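Local coordinates for protein thioesterase (Streptomyces sp. WAC02707, PDB 6VAP) that probably hydrolyses stalled or aberrant acyl thioesters on carrier proteins, as the type II editing thioesterase of the borrelidin polyketide pathway, at residues P31-S36 and G176-A181; F95-G100 and V123-A128; P127-Q132 and E182-R187; D202-V207 and G230-L235. One frame throughout, in Å; residues are numbered along the deposited sequence.

Contact 1 (P31-S36 and G176-A181); sequences PHAGGS and GDYRAA
D177 reaches from one turn of helix 167-182 to the tight turn that follows strand 26-30, and its side chain meets A33 and G34 in succession. Its CB rests on A33, 3.7 Å from A33 CA and about as close to the methyl group. CG lies beside the backbone N of its own residue, anti to the carbonyl carbon (chi1 -78°), which carries the carboxylate past A33 to the next peptide. There D177 OD2 accepts the N-H of G34 at 2.9 Å, on its anti lone pair, with an angle of 154° at the hydrogen. The same oxygen forms a salt bridge with R61, whose NH1 also bonds the carbonyl oxygen of G35, while D177 OD1 is hydrogen-bonded outside the two segments. The bonded peptide belongs to a type II beta turn from H32 to G35, closed by G35 N to H32 O at 2.9 Å, with G34 at the position of positive phi.

Beside this polar grip lies a small apolar patch. The methyl CB of A33 sits over one face of the Y178 ring, 4.2 Å from the ring centroid and 20° off the normal, a CH-pi contact displaced toward the rim of the ring. M99, from helix 99-113, packs against both A33 and D177.

Strand 26-30 leads into a loop where alpha/beta hydrolases commonly provide part of the oxyanion hole. Here one oxygen of a buried aspartate is shared between a turn N-H and an arginine, so D177 probably remains ionised and ties the shape of this turn to the helix.

Contact 2 (F95-G100 and V123-A128); sequences FGHSMG and VSARPA
What is probably the nucleophile elbow of the alpha/beta-hydrolase fold, a sharp turn between strand 92-97 and helix 99-113 with the GxSxG pattern at G96, S98 and G100, pairs here with the end of the parallel strand 120-124. S124 N donates to G96 O at 2.9 Å, and one step on S98 N donates to S124 O at 2.7 Å, a straighter bond with 166° at the hydrogen. The serine at the elbow is thus held by the neighbouring strand through its backbone. Its phi is positive (56°), as expected of the strained nucleophile turn, and its OG is hydrogen-bonded to H232 NE2, consistent with a Ser-His-Asp triad.

H97 and S124 project from the same face of the sheet. CG of H97 is anti to the backbone N (chi1 -179°), which carries the imidazole across to S124. H97 ND1 and S124 OG are hydrogen-bonded at 2.6 Å, with the hydroxyl at the ring edge near the ring plane. S124 OG also bonds Y234 OH. H97 CE1 lies 3.4 Å from A125 CB, just beyond the strand end.

Past the strand, R126 runs its aliphatic chain along the carbonyl of S98, with CD 3.3 Å from S98 O. One face of its guanidinium lies against M99 CA, while its polar end bonds T102 OG1 through NE and A181 O through NH2.

A125 O is buried without a hydrogen-bond partner in the model; S98 CA approaches it at 3.3 Å, and H232 CE1 is also close. The two backbone bonds hold the elbow to the strand, and the H97-S124 bond holds the imidazole.

Contact 3 (P127-Q132 and E182-R187); sequences PAPSRQ and ETYRYR
P129 fills the corner between Y184 and Y186, and this is the tight half of the contact. Its CB comes 3.6 Å from Y186 CD1 and 3.7 Å from Y184 OH, meeting the Y184 ring at its edge, near the ring plane. The carbonyl oxygen of P129 presses on Y186 CB at 3.2 Å. Both tyrosines have CG anti to the backbone N (chi1 175° and 170°), which brings their rings to the same proline. S130 N lies over one face of the Y186 ring, 4.1 Å above its plane and displaced toward the rim.

Q132 forms the second close point. Its CG, anti to the backbone N, comes 3.4 Å from Y184 O, and the bend at chi2 then turns the amide toward the edge of the Y184 ring, the two planes 78° apart, with Q132 OE1 3.7 Å from Y184 CD2. No hydrogen bond joins the two segments: Q132 NE2 is instead bonded to A181 O.

Toward solvent the contact thins out. S130 packs more loosely, its CA 3.9 Å from Y186 CD2 and its OG bonded to H218, and R185 turns away, poorly ordered.

The proline corner packs on helix 99-113, where P129 and Y184 both meet F105, Y184 OH bonds E106 and Y186 lies on R109. The loop after strand 120-124 is thereby joined to the chain leaving helix 167-182.

Contact 4 (D202-V207 and G230-L235); sequences DDDPMV and GGHFYL
The Asp-His pair of a probable Ser-His-Asp triad lies in this contact, where the loops after strands 196-201 and 223-228 run side by side. H232 ND1 donates to D204 OD2 at 3.0 Å with an angle of 154° at the hydrogen. The donor arrives on the syn side of the carboxylate, 22° out of its plane, and the planes of carboxylate and imidazole stand 78° apart. CG of D204 lies opposite its own backbone N, which extends the carboxylate toward the histidine. The other oxygen, D204 OD1, accepts M206 N at 3.0 Å in an Asx turn, so both oxygens are engaged and the rotation of the carboxylate is limited. On the far side of the ring, H232 NE2 bonds S98 OG on the nucleophile elbow.

Two further bonds pin the loops together just before the pair. G230 N donates to D202 OD1 at 2.9 Å, from above the carboxylate plane. D203 N returns a bond to G230 O at 2.9 Å, and G231 CA adds a CA-H...O contact to D203 O at 3.4 Å. The lack of a side chain on G231 leaves room beside D203 O, and the backbones come close enough to put D204 CA and G231 CA 4.2 Å apart.

The contact is at the protein surface, at the carboxyl ends of two neighbouring parallel strands of the central sheet, where D202 is also paired through its backbone with F228. From here the chain goes on to helix 209-213 after the aspartate loop and to helix 239-250 after the histidine loop.

How the contacts relate
The loops after strands 26-30, 92-97, 120-124, 196-201 and 223-228 supply most of the segments, at the carboxyl-end rim where alpha/beta hydrolases place their active site; residues 176-187 lie beside them. Contact 2 is the most central, its centre about 11 Å from those of the other three, and is nested along the chain inside the loop closed by contact 1. Contact 1 uses helix 167-182, contact 3 its last residue and the chain after it; their segments alternate. A181 O, bonded by R126 and Q132, links contacts 1, 2 and 3. Contact 4 comes last, about 17 Å from contact 1 and 18 Å from contact 3 between centres, and completes the probable triad with contact 2.

Contact 1 (P31-S36 and G176-A181)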
loop_
_atom_site.group_PDB
_atom_site.type_symbol
_atom_site.label_atom_id
_atom_site.label_comp_id
_atom_site.label_asym_id
_atom_site.label_seq_id
_atom_site.Cartn_x
_atom_site.Cartn_y
_atom_site.Cartn_z
ATOM N N PRO A 31 -3.477 -2.493 0.602
ATOM C CA PRO A 31 -4.634 -1.835 0.006
ATOM C C PRO A 31 -4.819 -0.413 0.499
ATOM O O PRO A 31 -4.353 -0.035 1.578
ATOM C CB PRO A 31 -5.795 -2.709 0.460
ATOM C CG PRO A 31 -5.205 -4.000 0.783
ATOM C CD PRO A 31 -3.853 -3.710 1.327
ATOM N N HIS A 32 -5.580 0.350 -0.292
ATOM C CA HIS A 32 -6.013 1.698 0.076
ATOM C C HIS A 32 -7.050 1.675 1.196
ATOM O O HIS A 32 -7.530 0.620 1.608
ATOM C CB HIS A 32 -6.632 2.410 -1.126
ATOM C CG HIS A 32 -7.659 1.577 -1.837
ATOM N ND1 HIS A 32 -7.340 0.468 -2.604
ATOM C CD2 HIS A 32 -9.009 1.646 -1.810
ATOM C CE1 HIS A 32 -8.455 -0.064 -3.071
ATOM N NE2 HIS A 32 -9.480 0.610 -2.576
ATOM N N ALA A 33 -7.438 2.867 1.657
ATOM C CA ALA A 33 -8.524 2.978 2.630
ATOM C C ALA A 33 -9.823 2.412 2.070
ATOM O O ALA A 33 -10.193 2.670 0.934
ATOM C CB ALA A 33 -8.740 4.441 3.025
ATOM N N GLY A 34 -10.516 1.627 2.861
ATOM C CA GLY A 34 -11.684 0.928 2.390
ATOM C C GLY A 34 -11.395 -0.259 1.512
ATOM O O GLY A 34 -12.343 -0.909 1.063
ATOM N N GLY A 35 -10.118 -0.575 1.256
ATOM C CA GLY A 35 -9.799 -1.688 0.397
ATOM C C GLY A 35 -9.534 -2.956 1.179
ATOM O O GLY A 35 -9.300 -2.932 2.372
ATOM N N SER A 36 -9.623 -4.080 0.487
ATOM C CA SER A 36 -9.379 -5.394 1.058
ATOM C C SER A 36 -8.262 -6.071 0.283
ATOM O O SER A 36 -7.867 -5.607 -0.797
ATOM C CB SER A 36 -10.641 -6.270 1.031
ATOM O OG SER A 36 -11.733 -5.605 1.651
ATOM N N GLY A 176 -12.361 3.998 10.029
ATOM C CA GLY A 176 -11.061 3.747 10.637
ATOM C C GLY A 176 -9.902 3.864 9.661
ATOM O O GLY A 176 -8.849 4.399 10.004
ATOM N N ASP A 177 -10.066 3.340 8.443
ATOM C CA ASP A 177 -9.023 3.454 7.422
ATOM C C ASP A 177 -8.779 4.915 7.060
ATOM O O ASP A 177 -7.636 5.375 6.957
ATOM C CB ASP A 177 -9.433 2.672 6.164
ATOM C CG ASP A 177 -9.243 1.175 6.290
ATOM O OD1 ASP A 177 -8.676 0.720 7.291
ATOM O OD2 ASP A 177 -9.693 0.450 5.365
ATOM N N TYR A 178 -9.855 5.649 6.803
ATOM C CA TYR A 178 -9.703 7.068 6.511
ATOM C C TYR A 178 -9.070 7.805 7.680
ATOM O O TYR A 178 -8.191 8.659 7.488
ATOM C CB TYR A 178 -11.057 7.664 6.134
ATOM C CG TYR A 178 -11.303 7.619 4.624
ATOM C CD1 TYR A 178 -10.868 8.646 3.784
ATOM C CD2 TYR A 178 -11.969 6.553 4.052
ATOM C CE1 TYR A 178 -11.095 8.603 2.415
ATOM C CE2 TYR A 178 -12.199 6.493 2.678
ATOM C CZ TYR A 178 -11.766 7.521 1.872
ATOM O OH TYR A 178 -12.001 7.463 0.517
ATOM N N ARG A 179 -9.524 7.515 8.894
ATOM C CA ARG A 179 -8.918 8.140 10.056
ATOM C C ARG A 179 -7.412 7.916 10.022
ATOM O O ARG A 179 -6.628 8.840 10.259
ATOM C CB ARG A 179 -9.542 7.570 11.338
ATOM C CG ARG A 179 -8.827 7.972 12.630
ATOM C CD ARG A 179 -9.590 7.509 13.864
ATOM N NE ARG A 179 -10.796 8.291 14.080
ATOM C CZ ARG A 179 -10.803 9.529 14.556
ATOM N NH1 ARG A 179 -9.659 10.125 14.869
ATOM N NH2 ARG A 179 -11.957 10.168 14.712
ATOM N N ALA A 180 -6.987 6.687 9.706
ATOM C CA ALA A 180 -5.569 6.379 9.686
ATOM C C ALA A 180 -4.882 7.200 8.619
ATOM O O ALA A 180 -3.796 7.734 8.869
ATOM C CB ALA A 180 -5.359 4.884 9.452
ATOM N N ALA A 181 -5.504 7.307 7.422
ATOM C CA ALA A 181 -4.922 8.088 6.327
ATOM C C ALA A 181 -4.838 9.570 6.674
ATOM O O ALA A 181 -3.872 10.247 6.307
ATOM C CB ALA A 181 -5.744 7.909 5.039
#

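Contact 2 (F95-G100 and V123-A128)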
loop_
_atom_site.group_PDB
_atom_site.type_symbol
_atom_site.label_atom_id
_atom_site.label_comp_id
_atom_site.label_asym_id
_atom_site.label_seq_id
_atom_site.Cartn_x
_atom_site.Cartn_y
_atom_site.Cartn_z
ATOM N N PHE A 95 4.295 -2.709 -2.324
ATOM C CA PHE A 95 3.436 -1.892 -3.167
ATOM C C PHE A 95 2.253 -1.432 -2.334
ATOM O O PHE A 95 1.555 -2.253 -1.728
ATOM C CB PHE A 95 2.957 -2.660 -4.405
ATOM C CG PHE A 95 2.064 -1.857 -5.290
ATOM C CD1 PHE A 95 0.725 -1.754 -5.029
ATOM C CD2 PHE A 95 2.579 -1.216 -6.421
ATOM C CE1 PHE A 95 -0.103 -0.968 -5.871
ATOM C CE2 PHE A 95 1.786 -0.470 -7.234
ATOM C CZ PHE A 95 0.435 -0.321 -6.935
ATOM N N GLY A 96 2.035 -0.117 -2.298
ATOM C CA GLY A 96 0.868 0.426 -1.608
ATOM C C GLY A 96 0.154 1.462 -2.456
ATOM O O GLY A 96 0.809 2.304 -3.075
ATOM N N HIS A 97 -1.170 1.454 -2.457
ATOM C CA HIS A 97 -1.967 2.477 -3.109
ATOM C C HIS A 97 -2.620 3.352 -2.048
ATOM O O HIS A 97 -3.187 2.844 -1.082
ATOM C CB HIS A 97 -3.010 1.820 -4.000
ATOM C CG HIS A 97 -3.860 2.800 -4.735
ATOM N ND1 HIS A 97 -3.352 3.697 -5.651
ATOM C CD2 HIS A 97 -5.191 3.032 -4.672
ATOM C CE1 HIS A 97 -4.341 4.430 -6.136
ATOM N NE2 HIS A 97 -5.464 4.055 -5.548
ATOM N N SER A 98 -2.522 4.667 -2.231
ATOM C CA SER A 98 -3.161 5.667 -1.383
ATOM C C SER A 98 -2.718 5.446 0.050
ATOM O O SER A 98 -1.524 5.468 0.333
ATOM C CB SER A 98 -4.674 5.647 -1.552
ATOM O OG SER A 98 -5.246 6.876 -1.125
ATOM N N MET A 99 -3.644 5.217 0.965
ATOM C CA MET A 99 -3.233 4.982 2.342
ATOM C C MET A 99 -2.248 3.816 2.438
ATOM O O MET A 99 -1.298 3.859 3.229
ATOM C CB MET A 99 -4.452 4.722 3.216
ATOM C CG MET A 99 -4.146 4.539 4.688
ATOM S SD MET A 99 -4.247 2.824 5.259
ATOM C CE MET A 99 -5.975 2.544 5.108
ATOM N N GLY A 100 -2.446 2.773 1.631
ATOM C CA GLY A 100 -1.494 1.678 1.596
ATOM C C GLY A 100 -0.074 2.117 1.302
ATOM O O GLY A 100 0.877 1.431 1.697
ATOM N N VAL A 123 4.928 3.205 -4.531
ATOM C CA VAL A 123 3.919 3.992 -3.833
ATOM C C VAL A 123 3.057 4.707 -4.860
ATOM O O VAL A 123 3.566 5.380 -5.756
ATOM C CB VAL A 123 4.551 5.009 -2.876
ATOM C CG1 VAL A 123 5.078 4.266 -1.613
ATOM C CG2 VAL A 123 5.672 5.690 -3.554
ATOM N N SER A 124 1.755 4.527 -4.754
ATOM C CA SER A 124 0.814 4.976 -5.761
ATOM C C SER A 124 -0.159 5.937 -5.111
ATOM O O SER A 124 -0.710 5.616 -4.060
ATOM C CB SER A 124 0.049 3.762 -6.333
ATOM O OG SER A 124 -1.161 4.159 -6.918
ATOM N N ALA A 125 -0.402 7.068 -5.765
ATOM C CA ALA A 125 -1.454 8.014 -5.450
ATOM C C ALA A 125 -1.400 8.435 -3.989
ATOM O O ALA A 125 -2.347 8.277 -3.235
ATOM C CB ALA A 125 -2.818 7.426 -5.818
ATOM N N ARG A 126 -0.281 8.971 -3.581
ATOM C CA ARG A 126 -0.151 9.405 -2.188
ATOM C C ARG A 126 0.966 10.435 -2.040
ATOM O O ARG A 126 2.039 10.266 -2.638
ATOM C CB ARG A 126 0.130 8.219 -1.292
ATOM C CG ARG A 126 0.106 8.506 0.165
ATOM C CD ARG A 126 -1.271 8.748 0.710
ATOM N NE ARG A 126 -1.323 8.618 2.164
ATOM C CZ ARG A 126 -2.245 9.150 2.950
ATOM N NH1 ARG A 126 -3.259 9.791 2.423
ATOM N NH2 ARG A 126 -2.125 9.023 4.267
ATOM N N PRO A 127 0.732 11.552 -1.346
ATOM C CA PRO A 127 1.824 12.501 -1.120
ATOM C C PRO A 127 2.936 11.819 -0.337
ATOM O O PRO A 127 2.713 10.878 0.430
ATOM C CB PRO A 127 1.160 13.630 -0.318
ATOM C CG PRO A 127 -0.265 13.474 -0.530
ATOM C CD PRO A 127 -0.498 11.982 -0.656
ATOM N N ALA A 128 4.150 12.314 -0.510
ATOM C CA ALA A 128 5.262 11.911 0.355
ATOM C C ALA A 128 4.898 12.004 1.836
ATOM O O ALA A 128 4.128 12.874 2.233
ATOM C CB ALA A 128 6.475 12.776 0.039
#

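Contact 3 (P127-Q132 and E182-R187)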
loop_
_atom_site.group_PDB
_atom_site.type_symbol
_atom_site.label_atom_id
_atom_site.label_comp_id
_atom_site.label_asym_id
_atom_site.label_seq_id
_atom_site.Cartn_x
_atom_site.Cartn_y
_atom_site.Cartn_z
ATOM N N PRO A 127 0.732 11.552 -1.346
ATOM C CA PRO A 127 1.824 12.501 -1.120
ATOM C C PRO A 127 2.936 11.819 -0.337
ATOM O O PRO A 127 2.713 10.878 0.430
ATOM C CB PRO A 127 1.160 13.630 -0.318
ATOM C CG PRO A 127 -0.265 13.474 -0.530
ATOM C CD PRO A 127 -0.498 11.982 -0.656
ATOM N N ALA A 128 4.150 12.314 -0.510
ATOM C CA ALA A 128 5.262 11.911 0.355
ATOM C C ALA A 128 4.898 12.004 1.836
ATOM O O ALA A 128 4.128 12.874 2.233
ATOM C CB ALA A 128 6.475 12.776 0.039
ATOM N N PRO A 129 5.446 11.135 2.674
ATOM C CA PRO A 129 5.139 11.239 4.110
ATOM C C PRO A 129 5.453 12.603 4.689
ATOM O O PRO A 129 4.708 13.085 5.557
ATOM C CB PRO A 129 6.026 10.157 4.741
ATOM C CG PRO A 129 6.225 9.151 3.641
ATOM C CD PRO A 129 6.231 9.932 2.348
ATOM N N SER A 130 6.515 13.257 4.207
ATOM C CA SER A 130 6.845 14.617 4.616
ATOM C C SER A 130 5.907 15.672 4.026
ATOM O O SER A 130 6.011 16.854 4.380
ATOM C CB SER A 130 8.287 14.921 4.215
ATOM O OG SER A 130 8.448 14.960 2.783
ATOM N N ARG A 131 5.005 15.294 3.131
ATOM C CA ARG A 131 4.042 16.232 2.568
ATOM C C ARG A 131 2.602 15.826 2.865
ATOM O O ARG A 131 1.674 16.286 2.195
ATOM C CB ARG A 131 4.270 16.371 1.063
ATOM C CG ARG A 131 5.568 17.052 0.680
ATOM C CD ARG A 131 5.664 18.464 1.246
ATOM N NE ARG A 131 4.433 19.222 1.047
ATOM C CZ ARG A 131 4.173 19.975 -0.015
ATOM N NH1 ARG A 131 5.072 20.093 -0.981
ATOM N NH2 ARG A 131 3.010 20.613 -0.100
ATOM N N GLN A 132 2.400 14.995 3.881
ATOM C CA GLN A 132 1.063 14.671 4.359
ATOM C C GLN A 132 0.211 15.929 4.514
ATOM O O GLN A 132 0.611 16.890 5.181
ATOM C CB GLN A 132 1.165 13.940 5.718
ATOM C CG GLN A 132 -0.110 13.820 6.501
ATOM C CD GLN A 132 -1.009 12.729 5.947
ATOM O OE1 GLN A 132 -0.581 11.947 5.104
ATOM N NE2 GLN A 132 -2.244 12.658 6.432
ATOM N N GLU A 182 -5.862 10.106 7.319
ATOM C CA GLU A 182 -5.954 11.544 7.521
ATOM C C GLU A 182 -5.245 12.042 8.776
ATOM O O GLU A 182 -4.842 13.203 8.811
ATOM C CB GLU A 182 -7.428 11.964 7.567
ATOM C CG GLU A 182 -8.060 12.044 6.223
ATOM C CD GLU A 182 -9.579 12.244 6.290
ATOM O OE1 GLU A 182 -10.232 11.523 7.081
ATOM O OE2 GLU A 182 -10.116 13.124 5.554
ATOM N N THR A 183 -5.055 11.214 9.793
ATOM C CA THR A 183 -4.410 11.651 11.024
ATOM C C THR A 183 -2.950 11.216 11.108
ATOM O O THR A 183 -2.339 11.353 12.170
ATOM C CB THR A 183 -5.169 11.104 12.249
ATOM O OG1 THR A 183 -5.055 9.661 12.294
ATOM C CG2 THR A 183 -6.661 11.491 12.164
ATOM N N TYR A 184 -2.395 10.650 10.037
ATOM C CA TYR A 184 -0.991 10.259 10.018
ATOM C C TYR A 184 -0.087 11.443 10.272
ATOM O O TYR A 184 -0.268 12.498 9.671
ATOM C CB TYR A 184 -0.668 9.652 8.670
ATOM C CG TYR A 184 0.772 9.290 8.419
ATOM C CD1 TYR A 184 1.412 8.261 9.147
ATOM C CD2 TYR A 184 1.533 10.031 7.520
ATOM C CE1 TYR A 184 2.735 7.964 8.925
ATOM C CE2 TYR A 184 2.874 9.729 7.293
ATOM C CZ TYR A 184 3.452 8.680 7.951
ATOM O OH TYR A 184 4.800 8.386 7.724
ATOM N N ARG A 185 0.903 11.290 11.167
ATOM C CA ARG A 185 1.907 12.317 11.487
ATOM C C ARG A 185 3.275 11.688 11.169
ATOM O O ARG A 185 3.579 10.753 11.828
ATOM C CB ARG A 185 1.729 12.779 12.940
ATOM C CG ARG A 185 0.288 13.129 13.298
ATOM C CD ARG A 185 0.052 13.823 14.627
ATOM N NE ARG A 185 0.086 12.886 15.743
ATOM C CZ ARG A 185 0.369 13.191 17.023
ATOM N NH1 ARG A 185 0.678 14.426 17.398
ATOM N NH2 ARG A 185 0.361 12.236 17.925
ATOM N N TYR A 186 3.995 12.136 10.141
ATOM C CA TYR A 186 5.313 11.651 9.782
ATOM C C TYR A 186 6.280 12.037 10.886
ATOM O O TYR A 186 6.378 13.203 11.270
ATOM C CB TYR A 186 5.750 12.258 8.453
ATOM C CG TYR A 186 7.195 11.996 8.109
ATOM C CD1 TYR A 186 7.658 10.704 7.861
ATOM C CD2 TYR A 186 8.092 13.038 8.005
ATOM C CE1 TYR A 186 8.955 10.477 7.560
ATOM C CE2 TYR A 186 9.411 12.819 7.680
ATOM C CZ TYR A 186 9.839 11.528 7.447
ATOM O OH TYR A 186 11.152 11.289 7.135
ATOM N N ARG A 187 6.958 11.062 11.432
ATOM C CA ARG A 187 8.021 11.359 12.385
ATOM C C ARG A 187 9.347 11.211 11.667
ATOM O O ARG A 187 9.633 10.112 11.206
ATOM C CB ARG A 187 7.965 10.418 13.581
ATOM C CG ARG A 187 6.551 10.089 14.005
ATOM C CD ARG A 187 6.542 9.172 15.214
ATOM N NE ARG A 187 5.204 8.646 15.479
ATOM C CZ ARG A 187 4.922 7.364 15.694
ATOM N NH1 ARG A 187 5.879 6.445 15.679
ATOM N NH2 ARG A 187 3.670 6.999 15.926
#

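Contact 4 (D202-V207 and G230-L235)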
loop_
_atom_site.group_PDB
_atom_site.type_symbol
_atom_site.label_atom_id
_atom_site.label_comp_id
_atom_site.label_asym_id
_atom_site.label_seq_id
_atom_site.Cartn_x
_atom_site.Cartn_y
_atom_site.Cartn_z
ATOM N N ASP A 202 -2.459 12.146 -13.286
ATOM C CA ASP A 202 -2.253 13.547 -13.647
ATOM C C ASP A 202 -3.452 14.426 -13.312
ATOM O O ASP A 202 -3.374 15.653 -13.482
ATOM C CB ASP A 202 -1.912 13.672 -15.139
ATOM C CG ASP A 202 -3.045 13.223 -16.053
ATOM O OD1 ASP A 202 -4.076 12.718 -15.572
ATOM O OD2 ASP A 202 -2.875 13.340 -17.277
ATOM N N ASP A 203 -4.550 13.839 -12.841
ATOM C CA ASP A 203 -5.772 14.580 -12.526
ATOM C C ASP A 203 -6.310 14.170 -11.166
ATOM O O ASP A 203 -7.467 13.806 -10.988
ATOM C CB ASP A 203 -6.845 14.363 -13.594
ATOM C CG ASP A 203 -7.981 15.434 -13.528
ATOM O OD1 ASP A 203 -7.822 16.443 -12.821
ATOM O OD2 ASP A 203 -9.033 15.262 -14.157
ATOM N N ASP A 204 -5.439 14.188 -10.188
ATOM C CA ASP A 204 -5.727 13.709 -8.847
ATOM C C ASP A 204 -5.690 14.878 -7.884
ATOM O O ASP A 204 -4.602 15.346 -7.526
ATOM C CB ASP A 204 -4.705 12.649 -8.430
ATOM C CG ASP A 204 -5.031 12.028 -7.076
ATOM O OD1 ASP A 204 -5.956 12.526 -6.403
ATOM O OD2 ASP A 204 -4.341 11.055 -6.700
ATOM N N PRO A 205 -6.836 15.389 -7.432
ATOM C CA PRO A 205 -6.809 16.560 -6.529
ATOM C C PRO A 205 -6.081 16.301 -5.219
ATOM O O PRO A 205 -5.709 17.265 -4.528
ATOM C CB PRO A 205 -8.299 16.876 -6.286
ATOM C CG PRO A 205 -8.999 16.245 -7.435
ATOM C CD PRO A 205 -8.204 15.023 -7.821
ATOM N N MET A 206 -5.871 15.032 -4.846
ATOM C CA MET A 206 -5.276 14.705 -3.552
ATOM C C MET A 206 -3.768 14.506 -3.595
ATOM O O MET A 206 -3.151 14.349 -2.541
ATOM C CB MET A 206 -5.924 13.453 -2.981
ATOM C CG MET A 206 -7.431 13.625 -2.714
ATOM S SD MET A 206 -7.776 14.745 -1.322
ATOM C CE MET A 206 -8.183 16.273 -2.145
ATOM N N VAL A 207 -3.156 14.545 -4.778
ATOM C CA VAL A 207 -1.708 14.390 -4.937
ATOM C C VAL A 207 -1.229 15.366 -6.000
ATOM O O VAL A 207 -1.552 15.203 -7.182
ATOM C CB VAL A 207 -1.300 12.961 -5.327
ATOM C CG1 VAL A 207 0.164 12.826 -5.220
ATOM C CG2 VAL A 207 -2.037 11.960 -4.483
ATOM N N GLY A 230 -5.222 10.004 -15.500
ATOM C CA GLY A 230 -6.334 9.636 -14.659
ATOM C C GLY A 230 -6.186 10.266 -13.285
ATOM O O GLY A 230 -5.287 11.078 -13.025
ATOM N N GLY A 231 -7.104 9.870 -12.412
ATOM C CA GLY A 231 -7.202 10.411 -11.072
ATOM C C GLY A 231 -6.705 9.449 -10.026
ATOM O O GLY A 231 -5.800 8.671 -10.303
ATOM N N HIS A 232 -7.295 9.509 -8.831
ATOM C CA HIS A 232 -6.778 8.793 -7.670
ATOM C C HIS A 232 -6.745 7.289 -7.893
ATOM O O HIS A 232 -5.906 6.601 -7.311
ATOM C CB HIS A 232 -7.634 9.096 -6.441
ATOM C CG HIS A 232 -6.962 8.765 -5.146
ATOM N ND1 HIS A 232 -5.857 9.449 -4.678
ATOM C CD2 HIS A 232 -7.248 7.824 -4.217
ATOM C CE1 HIS A 232 -5.503 8.953 -3.506
ATOM N NE2 HIS A 232 -6.326 7.961 -3.208
ATOM N N PHE A 233 -7.675 6.757 -8.680
ATOM C CA PHE A 233 -7.685 5.347 -9.066
ATOM C C PHE A 233 -7.353 5.129 -10.544
ATOM O O PHE A 233 -7.954 4.287 -11.239
ATOM C CB PHE A 233 -9.019 4.731 -8.691
ATOM C CG PHE A 233 -9.125 4.447 -7.200
ATOM C CD1 PHE A 233 -9.471 5.445 -6.321
ATOM C CD2 PHE A 233 -8.841 3.197 -6.701
ATOM C CE1 PHE A 233 -9.572 5.193 -4.951
ATOM C CE2 PHE A 233 -8.934 2.921 -5.344
ATOM C CZ PHE A 233 -9.315 3.937 -4.465
ATOM N N TYR A 234 -6.400 5.939 -11.032
ATOM C CA TYR A 234 -5.812 5.693 -12.346
ATOM C C TYR A 234 -5.429 4.227 -12.534
ATOM O O TYR A 234 -5.502 3.699 -13.641
ATOM C CB TYR A 234 -4.575 6.577 -12.531
ATOM C CG TYR A 234 -3.415 6.012 -11.736
ATOM C CD1 TYR A 234 -3.319 6.229 -10.381
ATOM C CD2 TYR A 234 -2.448 5.210 -12.345
ATOM C CE1 TYR A 234 -2.269 5.667 -9.636
ATOM C CE2 TYR A 234 -1.427 4.641 -11.615
ATOM C CZ TYR A 234 -1.353 4.867 -10.266
ATOM O OH TYR A 234 -0.340 4.315 -9.567
ATOM N N LEU A 235 -5.004 3.550 -11.489
ATOM C CA LEU A 235 -4.372 2.251 -11.673
ATOM C C LEU A 235 -5.336 1.193 -12.186
ATOM O O LEU A 235 -4.896 0.162 -12.710
ATOM C CB LEU A 235 -3.752 1.804 -10.331
ATOM C CG LEU A 235 -4.678 1.243 -9.255
ATOM C CD1 LEU A 235 -3.776 0.768 -8.062
ATOM C CD2 LEU A 235 -5.661 2.239 -8.738
#